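Side-chain contacts in formiminoglutamase (Trypanosoma cruzi, PDB 4MYK), which hydrolyses N-formimino-L-glutamate to L-glutamate and formamide, using an arginase-like binuclear manganese centre: residues L169-S174 with A195-D200; A131-F136 with S173-K178; S79-Y84 with G305-P310; E260-C265 with F299-L304. The protein carries 1 engineered substitution. One frame throughout, in Å; residues are numbered along the deposited sequence.

Interaction 1. Residues L169-S174 with A195-D200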
loop_
_atom_site.group_PDB
_atom_site.type_symbol
_atom_site.label_atom_id
_atom_site.label_comp_id
_atom_site.label_asym_id
_atom_site.label_seq_id
_atom_site.Cartn_x
_atom_site.Cartn_y
_atom_site.Cartn_z
ATOM N N LEU A 169 20.486 24.503 -11.433
ATOM C CA LEU A 169 21.600 23.712 -11.900
ATOM C C LEU A 169 21.648 23.686 -13.439
ATOM O O LEU A 169 22.717 23.811 -14.037
ATOM C CB LEU A 169 21.581 22.329 -11.235
ATOM C CG LEU A 169 21.571 22.455 -9.692
ATOM C CD1 LEU A 169 21.209 21.146 -8.968
ATOM C CD2 LEU A 169 22.890 23.059 -9.116
ATOM N N LEU A 170 20.494 23.575 -14.087
ATOM C CA LEU A 170 20.459 23.631 -15.549
ATOM C C LEU A 170 20.968 24.970 -16.069
ATOM O O LEU A 170 21.517 25.053 -17.168
ATOM C CB LEU A 170 19.048 23.371 -16.072
ATOM C CG LEU A 170 18.588 21.930 -15.898
ATOM C CD1 LEU A 170 17.116 21.799 -16.248
ATOM C CD2 LEU A 170 19.460 21.004 -16.744
ATOM N N GLU A 171 20.782 26.016 -15.273
ATOM C CA GLU A 171 21.246 27.344 -15.646
ATOM C C GLU A 171 22.743 27.535 -15.399
ATOM O O GLU A 171 23.275 28.614 -15.655
ATOM C CB GLU A 171 20.450 28.429 -14.921
ATOM C CG GLU A 171 19.001 28.504 -15.323
ATOM C CD GLU A 171 18.367 29.830 -14.960
ATOM O OE1 GLU A 171 17.600 29.878 -13.972
ATOM O OE2 GLU A 171 18.636 30.829 -15.665
ATOM N N GLU A 172 23.421 26.498 -14.908
ATOM C CA GLU A 172 24.864 26.571 -14.663
ATOM C C GLU A 172 25.686 26.390 -15.940
ATOM O O GLU A 172 25.460 25.450 -16.700
ATOM C CB GLU A 172 25.290 25.526 -13.632
ATOM C CG GLU A 172 24.772 25.776 -12.222
ATOM C CD GLU A 172 25.556 26.846 -11.499
ATOM O OE1 GLU A 172 26.696 27.143 -11.931
ATOM O OE2 GLU A 172 25.026 27.392 -10.504
ATOM N N SER A 173 26.640 27.294 -16.161
ATOM C CA SER A 173 27.557 27.203 -17.296
ATOM C C SER A 173 28.240 25.849 -17.343
ATOM O O SER A 173 28.294 25.197 -18.388
ATOM C CB SER A 173 28.645 28.280 -17.203
ATOM O OG SER A 173 28.100 29.586 -17.230
ATOM N N SER A 174 28.776 25.438 -16.201
ATOM C CA SER A 174 29.620 24.251 -16.129
ATOM C C SER A 174 28.877 22.942 -16.393
ATOM O O SER A 174 29.476 21.969 -16.860
ATOM C CB SER A 174 30.303 24.199 -14.766
ATOM O OG SER A 174 29.355 24.428 -13.741
ATOM N N ALA A 195 8.601 20.299 -18.884
ATOM C CA ALA A 195 9.216 19.251 -19.700
ATOM C C ALA A 195 10.031 19.868 -20.827
ATOM O O ALA A 195 11.209 19.562 -21.002
ATOM C CB ALA A 195 8.151 18.325 -20.272
ATOM N N GLN A 196 9.379 20.728 -21.600
ATOM C CA GLN A 196 10.025 21.472 -22.678
ATOM C C GLN A 196 11.402 22.030 -22.282
ATOM O O GLN A 196 12.385 21.832 -22.995
ATOM C CB GLN A 196 9.093 22.594 -23.139
ATOM C CG GLN A 196 9.746 23.648 -23.978
ATOM C CD GLN A 196 8.762 24.693 -24.469
ATOM O OE1 GLN A 196 8.764 25.833 -23.999
ATOM N NE2 GLN A 196 7.917 24.311 -25.420
ATOM N N TYR A 197 11.471 22.709 -21.137
ATOM C CA TYR A 197 12.728 23.291 -20.634
ATOM C C TYR A 197 13.858 22.263 -20.459
ATOM O O TYR A 197 14.964 22.442 -20.959
ATOM C CB TYR A 197 12.484 24.042 -19.312
ATOM C CG TYR A 197 13.733 24.677 -18.713
ATOM C CD1 TYR A 197 14.400 24.090 -17.642
ATOM C CD2 TYR A 197 14.247 25.859 -19.229
ATOM C CE1 TYR A 197 15.549 24.669 -17.101
ATOM C CE2 TYR A 197 15.391 26.446 -18.697
ATOM C CZ TYR A 197 16.040 25.849 -17.634
ATOM O OH TYR A 197 17.174 26.446 -17.107
ATOM N N VAL A 198 13.580 21.197 -19.722
ATOM C CA VAL A 198 14.540 20.115 -19.540
ATOM C C VAL A 198 14.993 19.542 -20.875
ATOM O O VAL A 198 16.188 19.418 -21.140
ATOM C CB VAL A 198 13.927 18.950 -18.729
ATOM C CG1 VAL A 198 14.867 17.753 -18.736
ATOM C CG2 VAL A 198 13.593 19.390 -17.308
ATOM N N ARG A 199 14.031 19.177 -21.714
ATOM C CA ARG A 199 14.361 18.550 -22.980
ATOM C C ARG A 199 15.094 19.504 -23.896
ATOM O O ARG A 199 16.009 19.095 -24.608
ATOM C CB ARG A 199 13.117 17.950 -23.626
ATOM C CG ARG A 199 12.774 16.593 -23.013
ATOM C CD ARG A 199 11.321 16.226 -23.199
ATOM N NE ARG A 199 11.068 14.833 -22.845
ATOM C CZ ARG A 199 9.877 14.240 -22.921
ATOM N NH1 ARG A 199 8.813 14.925 -23.338
ATOM N NH2 ARG A 199 9.750 12.959 -22.579
ATOM N N ASP A 200 14.718 20.780 -23.853
ATOM C CA ASP A 200 15.434 21.812 -24.609
ATOM C C ASP A 200 16.843 22.045 -24.067
ATOM O O ASP A 200 17.658 22.722 -24.686
ATOM C CB ASP A 200 14.657 23.127 -24.627
ATOM C CG ASP A 200 13.563 23.147 -25.686
ATOM O OD1 ASP A 200 13.420 22.158 -26.437
ATOM O OD2 ASP A 200 12.840 24.160 -25.759
#

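Interaction 2. Residues A131-F136 with S173-K178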
loop_
_atom_site.group_PDB
_atom_site.type_symbol
_atom_site.label_atom_id
_atom_site.label_comp_id
_atom_site.label_asym_id
_atom_site.label_seq_id
_atom_site.Cartn_x
_atom_site.Cartn_y
_atom_site.Cartn_z
ATOM N N ALA A 131 28.059 22.425 -4.976
ATOM C CA ALA A 131 29.168 21.718 -4.332
ATOM C C ALA A 131 29.801 20.683 -5.273
ATOM O O ALA A 131 31.024 20.510 -5.282
ATOM C CB ALA A 131 28.706 21.055 -3.024
ATOM N N MET A 132 28.960 20.006 -6.061
ATOM C CA MET A 132 29.416 19.018 -7.042
ATOM C C MET A 132 30.110 19.680 -8.223
ATOM O O MET A 132 31.159 19.221 -8.663
ATOM C CB MET A 132 28.256 18.163 -7.565
ATOM C CG MET A 132 27.721 17.111 -6.594
ATOM S SD MET A 132 28.790 15.685 -6.294
ATOM C CE MET A 132 28.826 14.910 -7.923
ATOM N N LEU A 133 29.510 20.752 -8.734
ATOM C CA LEU A 133 30.058 21.477 -9.878
ATOM C C LEU A 133 31.391 22.147 -9.560
ATOM O O LEU A 133 32.159 22.470 -10.468
ATOM C CB LEU A 133 29.068 22.526 -10.387
ATOM C CG LEU A 133 27.704 22.039 -10.891
ATOM C CD1 LEU A 133 26.839 23.231 -11.307
ATOM C CD2 LEU A 133 27.865 21.048 -12.035
ATOM N N ARG A 134 31.655 22.365 -8.275
ATOM C CA ARG A 134 32.941 22.907 -7.846
ATOM C C ARG A 134 33.932 21.777 -7.726
ATOM O O ARG A 134 35.085 21.903 -8.131
ATOM C CB ARG A 134 32.832 23.610 -6.488
ATOM C CG ARG A 134 32.188 24.986 -6.514
ATOM C CD ARG A 134 31.974 25.473 -5.080
ATOM N NE ARG A 134 33.233 25.466 -4.342
ATOM C CZ ARG A 134 33.344 25.466 -3.017
ATOM N NH1 ARG A 134 32.266 25.466 -2.249
ATOM N NH2 ARG A 134 34.549 25.457 -2.459
ATOM N N ALA A 135 33.483 20.671 -7.149
ATOM C CA ALA A 135 34.370 19.553 -6.879
ATOM C C ALA A 135 34.839 18.839 -8.155
ATOM O O ALA A 135 35.984 18.380 -8.222
ATOM C CB ALA A 135 33.715 18.570 -5.904
ATOM N N PHE A 136 33.958 18.737 -9.151
ATOM C CA PHE A 136 34.305 18.117 -10.431
ATOM C C PHE A 136 33.931 19.060 -11.558
ATOM O O PHE A 136 32.897 18.897 -12.205
ATOM C CB PHE A 136 33.595 16.779 -10.608
ATOM C CG PHE A 136 33.527 15.970 -9.350
ATOM C CD1 PHE A 136 34.621 15.240 -8.923
ATOM C CD2 PHE A 136 32.371 15.954 -8.581
ATOM C CE1 PHE A 136 34.562 14.498 -7.756
ATOM C CE2 PHE A 136 32.307 15.221 -7.414
ATOM C CZ PHE A 136 33.402 14.489 -6.999
ATOM N N SER A 173 26.640 27.294 -16.161
ATOM C CA SER A 173 27.557 27.203 -17.296
ATOM C C SER A 173 28.240 25.849 -17.343
ATOM O O SER A 173 28.294 25.197 -18.388
ATOM C CB SER A 173 28.645 28.280 -17.203
ATOM O OG SER A 173 28.100 29.586 -17.230
ATOM N N SER A 174 28.776 25.438 -16.201
ATOM C CA SER A 174 29.620 24.251 -16.129
ATOM C C SER A 174 28.877 22.942 -16.393
ATOM O O SER A 174 29.476 21.969 -16.860
ATOM C CB SER A 174 30.303 24.199 -14.766
ATOM O OG SER A 174 29.355 24.428 -13.741
ATOM N N PHE A 175 27.576 22.927 -16.115
ATOM C CA PHE A 175 26.814 21.681 -16.087
ATOM C C PHE A 175 26.136 21.343 -17.396
ATOM O O PHE A 175 25.370 22.151 -17.936
ATOM C CB PHE A 175 25.764 21.716 -14.973
ATOM C CG PHE A 175 24.913 20.481 -14.917
ATOM C CD1 PHE A 175 25.496 19.229 -14.679
ATOM C CD2 PHE A 175 23.534 20.558 -15.105
ATOM C CE1 PHE A 175 24.715 18.066 -14.637
ATOM C CE2 PHE A 175 22.738 19.402 -15.065
ATOM C CZ PHE A 175 23.328 18.156 -14.830
ATOM N N SER A 176 26.397 20.131 -17.882
ATOM C CA SER A 176 25.828 19.665 -19.136
ATOM C C SER A 176 24.506 18.935 -18.941
ATOM O O SER A 176 24.449 17.895 -18.283
ATOM C CB SER A 176 26.804 18.753 -19.873
ATOM O OG SER A 176 26.215 18.254 -21.067
ATOM N N GLY A 177 23.458 19.478 -19.551
ATOM C CA GLY A 177 22.119 18.926 -19.470
ATOM C C GLY A 177 21.943 17.527 -20.028
ATOM O O GLY A 177 21.030 16.824 -19.618
ATOM N N LYS A 178 22.792 17.120 -20.967
ATOM C CA LYS A 178 22.741 15.754 -21.474
ATOM C C LYS A 178 22.994 14.778 -20.341
ATOM O O LYS A 178 22.786 13.580 -20.489
ATOM C CB LYS A 178 23.788 15.518 -22.558
ATOM C CG LYS A 178 23.802 16.532 -23.671
ATOM C CD LYS A 178 24.883 16.167 -24.694
ATOM C CE LYS A 178 25.599 17.416 -25.218
ATOM N NZ LYS A 178 26.727 17.109 -26.144
#

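Interaction 3. Residues S79-Y84 with G305-P310. Engineered in segment 305-310: Pro310 (natural residue Ser).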
loop_
_atom_site.group_PDB
_atom_site.type_symbol
_atom_site.label_atom_id
_atom_site.label_comp_id
_atom_site.label_asym_id
_atom_site.label_seq_id
_atom_site.Cartn_x
_atom_site.Cartn_y
_atom_site.Cartn_z
ATOM N N SER A 79 30.262 -3.950 7.992
ATOM C CA SER A 79 30.954 -3.786 9.267
ATOM C C SER A 79 32.225 -2.955 9.165
ATOM O O SER A 79 32.658 -2.362 10.153
ATOM C CB SER A 79 31.267 -5.151 9.880
ATOM O OG SER A 79 30.076 -5.783 10.312
ATOM N N HIS A 80 32.816 -2.909 7.974
ATOM C CA HIS A 80 34.094 -2.216 7.786
ATOM C C HIS A 80 33.981 -0.701 7.542
ATOM O O HIS A 80 34.983 0.010 7.601
ATOM C CB HIS A 80 34.916 -2.883 6.671
ATOM C CG HIS A 80 34.503 -2.488 5.288
ATOM N ND1 HIS A 80 33.593 -3.212 4.544
ATOM C CD2 HIS A 80 34.881 -1.449 4.508
ATOM C CE1 HIS A 80 33.427 -2.633 3.369
ATOM N NE2 HIS A 80 34.194 -1.558 3.323
ATOM N N LEU A 81 32.774 -0.209 7.265
ATOM C CA LEU A 81 32.591 1.201 6.943
ATOM C C LEU A 81 32.546 2.022 8.216
ATOM O O LEU A 81 32.158 1.521 9.269
ATOM C CB LEU A 81 31.297 1.421 6.158
ATOM C CG LEU A 81 31.235 1.024 4.684
ATOM C CD1 LEU A 81 29.844 1.282 4.117
ATOM C CD2 LEU A 81 32.278 1.773 3.894
ATOM N N LYS A 82 32.956 3.284 8.117
ATOM C CA LYS A 82 32.804 4.225 9.222
ATOM C C LYS A 82 31.908 5.364 8.795
ATOM O O LYS A 82 32.117 5.967 7.745
ATOM C CB LYS A 82 34.159 4.764 9.713
ATOM C CG LYS A 82 34.942 3.774 10.568
ATOM C CD LYS A 82 36.338 4.275 10.834
ATOM C CE LYS A 82 36.952 4.842 9.568
ATOM N NZ LYS A 82 36.751 3.967 8.363
ATOM N N LEU A 83 30.897 5.628 9.617
ATOM C CA LEU A 83 29.974 6.728 9.402
ATOM C C LEU A 83 30.273 7.839 10.389
ATOM O O LEU A 83 30.759 7.592 11.492
ATOM C CB LEU A 83 28.534 6.263 9.605
ATOM C CG LEU A 83 27.761 5.680 8.427
ATOM C CD1 LEU A 83 28.683 4.920 7.485
ATOM C CD2 LEU A 83 26.640 4.792 8.947
ATOM N N TYR A 84 29.965 9.067 9.994
ATOM C CA TYR A 84 30.081 10.209 10.895
ATOM C C TYR A 84 28.918 11.135 10.657
ATOM O O TYR A 84 28.528 11.377 9.517
ATOM C CB TYR A 84 31.395 10.959 10.687
ATOM C CG TYR A 84 31.699 11.960 11.768
ATOM C CD1 TYR A 84 31.329 13.298 11.633
ATOM C CD2 TYR A 84 32.361 11.577 12.932
ATOM C CE1 TYR A 84 31.617 14.230 12.629
ATOM C CE2 TYR A 84 32.652 12.501 13.929
ATOM C CZ TYR A 84 32.277 13.824 13.769
ATOM O OH TYR A 84 32.558 14.741 14.755
ATOM N N GLY A 305 25.233 -1.022 -0.246
ATOM C CA GLY A 305 25.728 -0.981 -1.606
ATOM C C GLY A 305 27.129 -0.411 -1.630
ATOM O O GLY A 305 28.008 -0.893 -2.351
ATOM N N PHE A 306 27.329 0.626 -0.825
ATOM C CA PHE A 306 28.618 1.298 -0.724
ATOM C C PHE A 306 29.692 0.337 -0.224
ATOM O O PHE A 306 30.815 0.310 -0.737
ATOM C CB PHE A 306 28.501 2.486 0.220
ATOM C CG PHE A 306 29.612 3.476 0.086
ATOM C CD1 PHE A 306 29.559 4.475 -0.881
ATOM C CD2 PHE A 306 30.709 3.419 0.930
ATOM C CE1 PHE A 306 30.581 5.399 -1.005
ATOM C CE2 PHE A 306 31.732 4.335 0.813
ATOM C CZ PHE A 306 31.665 5.332 -0.156
ATOM N N ALA A 307 29.336 -0.466 0.769
ATOM C CA ALA A 307 30.278 -1.431 1.323
ATOM C C ALA A 307 30.858 -2.363 0.250
ATOM O O ALA A 307 31.867 -3.033 0.488
ATOM C CB ALA A 307 29.622 -2.238 2.442
ATOM N N THR A 308 30.228 -2.406 -0.924
ATOM C CA THR A 308 30.669 -3.326 -1.967
ATOM C C THR A 308 31.623 -2.701 -2.971
ATOM O O THR A 308 32.313 -3.427 -3.677
ATOM C CB THR A 308 29.498 -4.018 -2.740
ATOM O OG1 THR A 308 28.749 -3.043 -3.467
ATOM C CG2 THR A 308 28.578 -4.793 -1.796
ATOM N N ARG A 309 31.684 -1.373 -3.051
ATOM C CA ARG A 309 32.633 -0.795 -3.999
ATOM C C ARG A 309 34.084 -0.969 -3.566
ATOM O O ARG A 309 34.389 -0.954 -2.367
ATOM C CB ARG A 309 32.348 0.668 -4.356
ATOM C CG ARG A 309 31.439 1.445 -3.454
ATOM C CD ARG A 309 31.407 2.909 -3.940
ATOM N NE ARG A 309 30.058 3.468 -4.038
ATOM C CZ ARG A 309 29.792 4.738 -4.323
ATOM N NH1 ARG A 309 30.781 5.594 -4.542
ATOM N NH2 ARG A 309 28.533 5.154 -4.381
ATOM N N PRO A 310 34.976 -1.157 -4.554
ATOM C CA PRO A 310 36.438 -1.218 -4.413
ATOM C C PRO A 310 36.996 -0.180 -3.430
ATOM O O PRO A 310 37.522 0.854 -3.851
ATOM C CB PRO A 310 36.924 -0.918 -5.833
ATOM C CG PRO A 310 35.855 -1.506 -6.707
ATOM C CD PRO A 310 34.549 -1.343 -5.955
#

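Interaction 4. Residues E260-C265 with F299-L304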
loop_
_atom_site.group_PDB
_atom_site.type_symbol
_atom_site.label_atom_id
_atom_site.label_comp_id
_atom_site.label_asym_id
_atom_site.label_seq_id
_atom_site.Cartn_x
_atom_site.Cartn_y
_atom_site.Cartn_z
ATOM N N GLU A 260 11.327 -0.915 -4.106
ATOM C CA GLU A 260 11.995 -0.312 -5.256
ATOM C C GLU A 260 12.993 0.740 -4.798
ATOM O O GLU A 260 14.134 0.762 -5.259
ATOM C CB GLU A 260 10.974 0.314 -6.200
ATOM C CG GLU A 260 10.117 -0.697 -6.933
ATOM C CD GLU A 260 9.048 -0.020 -7.755
ATOM O OE1 GLU A 260 8.454 0.961 -7.249
ATOM O OE2 GLU A 260 8.810 -0.454 -8.906
ATOM N N ALA A 261 12.553 1.600 -3.884
ATOM C CA ALA A 261 13.407 2.620 -3.295
ATOM C C ALA A 261 14.675 2.001 -2.702
ATOM O O ALA A 261 15.784 2.425 -3.027
ATOM C CB ALA A 261 12.643 3.400 -2.241
ATOM N N PHE A 262 14.510 1.001 -1.839
ATOM C CA PHE A 262 15.639 0.284 -1.250
ATOM C C PHE A 262 16.553 -0.278 -2.333
ATOM O O PHE A 262 17.767 -0.077 -2.300
ATOM C CB PHE A 262 15.159 -0.886 -0.403
ATOM C CG PHE A 262 14.331 -0.487 0.768
ATOM C CD1 PHE A 262 14.162 0.845 1.091
ATOM C CD2 PHE A 262 13.718 -1.452 1.553
ATOM C CE1 PHE A 262 13.394 1.213 2.180
ATOM C CE2 PHE A 262 12.952 -1.099 2.637
ATOM C CZ PHE A 262 12.787 0.238 2.957
ATOM N N ASP A 263 15.962 -1.004 -3.278
ATOM C CA ASP A 263 16.720 -1.590 -4.375
ATOM C C ASP A 263 17.499 -0.542 -5.169
ATOM O O ASP A 263 18.612 -0.808 -5.627
ATOM C CB ASP A 263 15.796 -2.362 -5.311
ATOM C CG ASP A 263 15.281 -3.657 -4.699
ATOM O OD1 ASP A 263 15.558 -3.917 -3.516
ATOM O OD2 ASP A 263 14.599 -4.417 -5.410
ATOM N N MET A 264 16.908 0.639 -5.340
ATOM C CA MET A 264 17.565 1.724 -6.072
ATOM C C MET A 264 18.698 2.343 -5.271
ATOM O O MET A 264 19.730 2.717 -5.824
ATOM C CB MET A 264 16.566 2.821 -6.435
ATOM C CG MET A 264 15.528 2.434 -7.468
ATOM S SD MET A 264 14.234 3.690 -7.534
ATOM C CE MET A 264 15.176 5.127 -8.042
ATOM N N CYS A 265 18.492 2.476 -3.966
ATOM C CA CYS A 265 19.534 2.981 -3.080
ATOM C C CYS A 265 20.737 2.029 -3.002
ATOM O O CYS A 265 21.880 2.476 -2.980
ATOM C CB CYS A 265 18.966 3.282 -1.693
ATOM S SG CYS A 265 17.957 4.767 -1.694
ATOM N N PHE A 299 18.663 4.791 3.253
ATOM C CA PHE A 299 20.073 5.110 3.540
ATOM C C PHE A 299 20.853 3.833 3.881
ATOM O O PHE A 299 21.981 3.630 3.440
ATOM C CB PHE A 299 20.149 6.119 4.699
ATOM C CG PHE A 299 21.533 6.299 5.272
ATOM C CD1 PHE A 299 22.486 7.040 4.596
ATOM C CD2 PHE A 299 21.869 5.741 6.499
ATOM C CE1 PHE A 299 23.754 7.199 5.118
ATOM C CE2 PHE A 299 23.135 5.900 7.029
ATOM C CZ PHE A 299 24.074 6.631 6.342
ATOM N N TYR A 300 20.224 2.981 4.680
ATOM C CA TYR A 300 20.776 1.690 5.047
ATOM C C TYR A 300 21.174 0.865 3.818
ATOM O O TYR A 300 22.265 0.308 3.762
ATOM C CB TYR A 300 19.758 0.926 5.903
ATOM C CG TYR A 300 20.086 -0.538 6.080
ATOM C CD1 TYR A 300 21.169 -0.935 6.853
ATOM C CD2 TYR A 300 19.320 -1.521 5.474
ATOM C CE1 TYR A 300 21.485 -2.269 7.014
ATOM C CE2 TYR A 300 19.631 -2.858 5.622
ATOM C CZ TYR A 300 20.716 -3.227 6.397
ATOM O OH TYR A 300 21.035 -4.559 6.561
ATOM N N HIS A 301 20.284 0.793 2.834
ATOM C CA HIS A 301 20.542 0.030 1.620
ATOM C C HIS A 301 21.654 0.694 0.830
ATOM O O HIS A 301 22.518 0.014 0.271
ATOM C CB HIS A 301 19.270 -0.097 0.770
ATOM C CG HIS A 301 18.355 -1.198 1.219
ATOM N ND1 HIS A 301 17.446 -1.042 2.244
ATOM C CD2 HIS A 301 18.224 -2.479 0.794
ATOM C CE1 HIS A 301 16.793 -2.177 2.428
ATOM N NE2 HIS A 301 17.247 -3.065 1.563
ATOM N N PHE A 302 21.640 2.024 0.784
ATOM C CA PHE A 302 22.728 2.731 0.139
ATOM C C PHE A 302 24.050 2.314 0.779
ATOM O O PHE A 302 25.003 1.972 0.083
ATOM C CB PHE A 302 22.598 4.257 0.227
ATOM C CG PHE A 302 23.874 4.953 -0.139
ATOM C CD1 PHE A 302 24.186 5.194 -1.470
ATOM C CD2 PHE A 302 24.810 5.268 0.833
ATOM C CE1 PHE A 302 25.390 5.774 -1.824
ATOM C CE2 PHE A 302 26.008 5.851 0.491
ATOM C CZ PHE A 302 26.299 6.104 -0.839
ATOM N N VAL A 303 24.093 2.371 2.109
ATOM C CA VAL A 303 25.280 2.031 2.879
ATOM C C VAL A 303 25.789 0.615 2.572
ATOM O O VAL A 303 26.995 0.407 2.413
ATOM C CB VAL A 303 25.014 2.171 4.382
ATOM C CG1 VAL A 303 26.117 1.489 5.191
ATOM C CG2 VAL A 303 24.879 3.642 4.759
ATOM N N LEU A 304 24.875 -0.347 2.486
ATOM C CA LEU A 304 25.221 -1.707 2.090
ATOM C C LEU A 304 25.827 -1.758 0.689
ATOM O O LEU A 304 26.800 -2.470 0.454
ATOM C CB LEU A 304 23.987 -2.600 2.124
ATOM C CG LEU A 304 23.489 -3.055 3.492
ATOM C CD1 LEU A 304 22.315 -3.986 3.313
ATOM C CD2 LEU A 304 24.597 -3.747 4.251
#

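Interaction 1. Residues L169-S174 with A195-D200
Leu170 and Tyr197 dominate this contact, each giving the other segment about 60 Å² of its surface. The leucine sits in the last turn of helix 165-170, and its side chain sets out toward helix 192-200. Its CD1 methyl lies 3.4 Å from Tyr197 CE1, approaching the ring obliquely. Leu170 CB adds a second point of touch, 3.7 Å from Tyr197 OH, so the aliphatic chain runs along one flank of the tyrosine from ring carbon to hydroxyl. The two side chains slide past each other in opposite senses, each reaching toward the other's backbone. Tyr197 can do this because its CG stands anti to the backbone N (chi1 180°), which swings the phenol away from its own helix and across the gap. At the far end of the phenol, Glu171 CG comes within 3.3 Å of Tyr197 OH. The glutamate crosses the tyrosine at about a right angle, and its carboxylate plane stands 87° from the ring; the aliphatic part, not the charge, makes the approach. Val198 closes the inner side, with CG2 4.4 Å from Leu170 CD1. Arg167 adds a cation-pi contact to Tyr197, while Leu170 also rests on Phe180 and Val198 on Leu205. These partners place the inner half of the contact against strands 180-185 and 204-207. The packing thus joins the helices before and after strand 180-185, at the border of the parallel sheet characteristic of the arginase/deacetylase alpha/beta fold.

Interaction 2. Residues A131-F136 with S173-K178
Leu133 of helix 125-135 drops both its methyls onto Ser174 and Phe175, joining a helix of the arginase/deacetylase alpha/beta fold to the loop that leads into strand 180-185. The leucine side chain sets out toward that loop and divides its two branches between the partners. CD2 meets Phe175 at the root of its side chain, 3.7 Å from Phe175 CB, and then passes 4.0 Å from Phe175 CD1 in an oblique approach to the ring. The leucine and phenylalanine side chains cross at about a right angle. In Phe175 a chi1 of 178° puts the ring beside its own carbonyl carbon, leading away from the helix and leaving mainly the CB end for Leu133. The other methyl, CD1, lies 3.7 Å from Ser174 OG, a contact of van der Waals kind on the more exposed side.

Beyond this first shell, the buried ring of Phe175 packs against Leu170, at the end of helix 165-170. Leu133 is also flanked by Glu172 and by Val140. Met132, the preceding residue on the same helix, faces Leu109 of helix 94-110 and Met275 and Met276 of strand 274-280, so the helix is seated on the sheet while Leu133 packs on the loop. Near its root the leucine grazes the serine once more, Leu133 CB lying 3.9 Å from Ser174 OG.

Interaction 3. Residues S79-Y84 with G305-P310
Leu81 and His80 pack on Phe306 and Ala307 in a largely apolar contact that brings the loop before strand 83-88 against the C-terminal end of helix 290-306. Leu81 is the buried member and points toward the helix end with its methyls divided. CD2 reaches the rim of the Phe306 ring, 3.7 Å from Phe306 CD2 and close to the ring plane, so the leucine meets an edge rather than a face. CD1 turns to the next residue, lying 3.9 Å from Ala307 CB and 3.8 Å from Ala307 N. The first torsion of Phe306, -162°, swings the ring off the backbone N and lays it beside Leu81. On the exposed side, His80 brings its imidazole to the same alanine: CE1 stands 3.3 Å from Ala307 O, with the oxygen at the ring edge near its plane, and 3.9 Å from Ala307 CB. Ala307 CB is thus met by both Leu81 and His80, from directions about at right angles. The backbone here forms a type I turn from Phe306 to Arg309, in which Arg309 N donates to Phe306 O at 3.0 Å.

Arg309 lies with one guanidinium face against Phe306 and is itself anchored to the backbone oxygens of Gly269 and Val274. Phe114 meets the Phe306 ring edge-to-face, and Leu81 also rests on Val303. The end of the last helix is thus held beside strand 83-88, the outermost strand at this end, within the chain, of the parallel sheet of the arginase/deacetylase alpha/beta fold.

Interaction 4. Residues E260-C265 with F299-L304
Phe262 and His301 provide the aromatic part of this buried contact between two helices running roughly the same way, their segment axes approaching to 7.7 Å and inclined by 31°. The ring planes are near parallel, 17° apart, but slid so far that they barely overlap. What lies over the centre of the imidazole is instead Phe262 CB, in a CH-pi contact 3.4 Å from the His301 ring centroid. The phenyl continues past the rim, with Phe262 CD2 3.3 Å from His301 CE1. The imidazole's rotation is held by a hydrogen bond of His301 ND1 with Tyr297 O, and Tyr300 lies over its other face.

Backbone contact comes next. Phe302 CA directs its hydrogen at Cys265 O, 3.2 Å away and 153° at the hydrogen, where the two backbones come nearest, Cys265 CA to Phe302 CA being 4.5 Å.

Apolar contact is slight, Cys265 CB lying 4.2 Å from Phe302 CB; Phe302 turns its ring away.

Around the pair, Cys265 rests on Phe235 of strand 231-236, and Met264 packs on helix 216-227. Val254 of a neighbouring subunit touches Phe262, while the Phe302 ring meets Phe114 of strand 114-119.

Interaction 4 is the fully buried contact, made by aromatic, CH-pi and backbone CA-H...O approaches between two helices. The other three are partly buried and rely on a leucine packed against an aromatic residue; side-chain oxygens or an imidazole appear toward their more exposed sides. Interactions 3 and 4 share helix 290-306 and touch where Leu81 CD1 reaches Val303 O. Interactions 1 and 2 form another cluster, sharing Ser173 and Ser174; interaction 1 lies on the opposite side of the chain's centre from interactions 3 and 4. Helix-to-helix packing marks interactions 1 and 4, whereas interactions 2 and 3 set a helix against a loop leading into a strand.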